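Local coordinates for collagen adhesin (Enterococcus faecalis, PDB 2OKM), which probably binds collagen through this N2 subdomain, one piece of a longer bacterial surface adhesin that attaches to the cell wall, at residues 7-12 with 20-25. Residues are numbered along the deposited sequence; the frame is centred on the assembly and turned at random.
Sequences FYKVGD and VRWFLN
Asp12 and Arg21 face each other near the loop that joins antiparallel strands 7-12 and 19-26. Arg21 grips the carboxylate side-on: NE meets OD1 of Asp12 at 2.8 Å and NH2 meets OD2 of Asp12 at 2.9 Å, each oxygen using its syn lone pair, with the two planar groups 25° apart. Asp12 holds CG between its backbone N and carbonyl carbon (chi1 63°), which swings the carboxylate toward Arg21, and OD1 also accepts from the backbone N of Ala14. The Phe23 ring reaches along the same face, placing CZ over the guanidinium.

At the other end of this face Tyr8 lies across Asn25. The ring and amide planes stack 19° apart, Asn25 ND2 being 3.2 Å from Tyr8 CE2, while Asn25 CB makes a CH-pi contact over the face of the Tyr8 ring, 3.6 Å from its centroid. An amide suits the site because it is flat enough to stack, and its ND2 also gives a weak bond to Tyr8 O. Between these pairs the face is looser and more open to solvent: Val10 is exposed, and its CG2 touches lightly, 4.0 Å from Asn25 ND2 and 4.2 Å from Phe23 CB.

The reverse face, with Lys9, Trp22 and Leu24, is buried and close-packed. The extended Lys9 chain runs alongside Leu24, Lys9 CD lying 3.6 Å from Leu24 CD2, then bends at its last torsion to carry NZ obliquely to Trp22, where NZ is hydrogen-bonded to Tyr106 OH on strand 101-110. Lysine's methylenes thus pack against apolar neighbours while its amine reaches a polar partner. Gly11, without a side chain, pairs with Trp22 and lets the indole lie close to the backbone, Gly11 CA to Trp22 CE3 3.8 Å.

Six backbone hydrogen bonds join the strands into a beta hairpin, whose second strand continues the sheet to strand 101-110 and whose buried face packs on strand 119-128, as in the beta sandwich of collagen-binding adhesin domains.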
# COMPACT_ATOMS: atom_id res chain seq x y z
N PHE A 7 -2.46 -2.09 -9.53
CA PHE A 7 -1.81 -2.17 -8.24
C PHE A 7 -0.56 -3.01 -8.23
O PHE A 7 -0.49 -4.07 -8.84
CB PHE A 7 -2.77 -2.72 -7.17
CG PHE A 7 -2.13 -2.87 -5.82
CD1 PHE A 7 -1.54 -4.07 -5.43
CD2 PHE A 7 -2.05 -1.79 -4.95
CE1 PHE A 7 -0.87 -4.19 -4.21
CE2 PHE A 7 -1.40 -1.89 -3.73
CZ PHE A 7 -0.81 -3.09 -3.36
N TYR A 8 0.45 -2.51 -7.53
CA TYR A 8 1.68 -3.24 -7.36
C TYR A 8 2.36 -2.79 -6.10
O TYR A 8 2.14 -1.67 -5.60
CB TYR A 8 2.61 -3.12 -8.58
CG TYR A 8 3.32 -1.80 -8.76
CD1 TYR A 8 2.70 -0.75 -9.44
CD2 TYR A 8 4.63 -1.63 -8.32
CE1 TYR A 8 3.38 0.44 -9.68
CE2 TYR A 8 5.31 -0.44 -8.55
CZ TYR A 8 4.68 0.58 -9.24
OH TYR A 8 5.37 1.75 -9.48
N LYS A 9 3.20 -3.66 -5.57
CA LYS A 9 3.90 -3.39 -4.34
C LYS A 9 5.38 -3.73 -4.45
O LYS A 9 5.75 -4.79 -4.98
CB LYS A 9 3.25 -4.21 -3.25
CG LYS A 9 3.92 -4.15 -1.94
CD LYS A 9 3.18 -5.05 -1.03
CE LYS A 9 4.09 -5.42 0.04
NZ LYS A 9 4.47 -4.22 0.82
N VAL A 10 6.22 -2.82 -3.97
CA VAL A 10 7.67 -3.03 -3.97
C VAL A 10 8.25 -2.44 -2.70
O VAL A 10 7.58 -1.73 -1.96
CB VAL A 10 8.36 -2.34 -5.17
CG1 VAL A 10 7.97 -3.04 -6.46
CG2 VAL A 10 7.97 -0.86 -5.22
N GLY A 11 9.52 -2.74 -2.45
CA GLY A 11 10.18 -2.21 -1.28
C GLY A 11 11.67 -2.13 -1.52
O GLY A 11 12.17 -2.63 -2.53
N ASP A 12 12.38 -1.49 -0.60
CA ASP A 12 13.82 -1.38 -0.69
C ASP A 12 14.41 -1.19 0.70
O ASP A 12 13.68 -1.04 1.68
CB ASP A 12 14.25 -0.24 -1.63
CG ASP A 12 13.81 1.13 -1.14
OD1 ASP A 12 14.01 1.44 0.06
OD2 ASP A 12 13.29 1.92 -1.96
N VAL A 20 12.93 -1.68 6.46
CA VAL A 20 12.54 -1.99 5.10
C VAL A 20 11.52 -0.93 4.73
O VAL A 20 10.60 -0.64 5.51
CB VAL A 20 11.86 -3.38 4.99
CG1 VAL A 20 11.40 -3.61 3.55
CG2 VAL A 20 12.82 -4.47 5.41
N ARG A 21 11.69 -0.31 3.56
CA ARG A 21 10.75 0.70 3.09
C ARG A 21 9.81 0.01 2.11
O ARG A 21 10.26 -0.60 1.14
CB ARG A 21 11.47 1.85 2.38
CG ARG A 21 12.52 2.57 3.21
CD ARG A 21 12.82 3.94 2.59
NE ARG A 21 13.09 3.84 1.16
CZ ARG A 21 13.01 4.87 0.31
NH1 ARG A 21 12.67 6.07 0.75
NH2 ARG A 21 13.27 4.69 -0.98
N TRP A 22 8.51 0.09 2.37
CA TRP A 22 7.52 -0.54 1.51
C TRP A 22 6.68 0.49 0.78
O TRP A 22 6.51 1.62 1.25
CB TRP A 22 6.61 -1.47 2.32
CG TRP A 22 7.27 -2.74 2.80
CD1 TRP A 22 7.67 -3.03 4.07
CD2 TRP A 22 7.63 -3.87 1.99
NE1 TRP A 22 8.25 -4.28 4.11
CE2 TRP A 22 8.23 -4.82 2.85
CE3 TRP A 22 7.49 -4.18 0.63
CZ2 TRP A 22 8.71 -6.05 2.39
CZ3 TRP A 22 7.96 -5.41 0.17
CH2 TRP A 22 8.56 -6.34 1.05
N PHE A 23 6.17 0.11 -0.39
CA PHE A 23 5.35 1.00 -1.19
C PHE A 23 4.14 0.28 -1.78
O PHE A 23 4.28 -0.77 -2.41
CB PHE A 23 6.16 1.57 -2.37
CG PHE A 23 7.44 2.26 -1.97
CD1 PHE A 23 8.56 1.53 -1.61
CD2 PHE A 23 7.52 3.65 -1.99
CE1 PHE A 23 9.76 2.17 -1.27
CE2 PHE A 23 8.71 4.30 -1.65
CZ PHE A 23 9.83 3.56 -1.29
N LEU A 24 2.96 0.85 -1.56
CA LEU A 24 1.74 0.29 -2.12
C LEU A 24 1.36 1.31 -3.20
O LEU A 24 1.02 2.44 -2.89
CB LEU A 24 0.64 0.21 -1.06
CG LEU A 24 1.02 -0.55 0.22
CD1 LEU A 24 -0.18 -0.57 1.15
CD2 LEU A 24 1.46 -1.98 -0.10
N ASN A 25 1.46 0.89 -4.46
CA ASN A 25 1.18 1.77 -5.59
C ASN A 25 -0.21 1.52 -6.14
O ASN A 25 -0.44 0.55 -6.86
CB ASN A 25 2.24 1.55 -6.65
CG ASN A 25 3.62 1.90 -6.13
OD1 ASN A 25 3.98 3.07 -6.03
ND2 ASN A 25 4.40 0.88 -5.78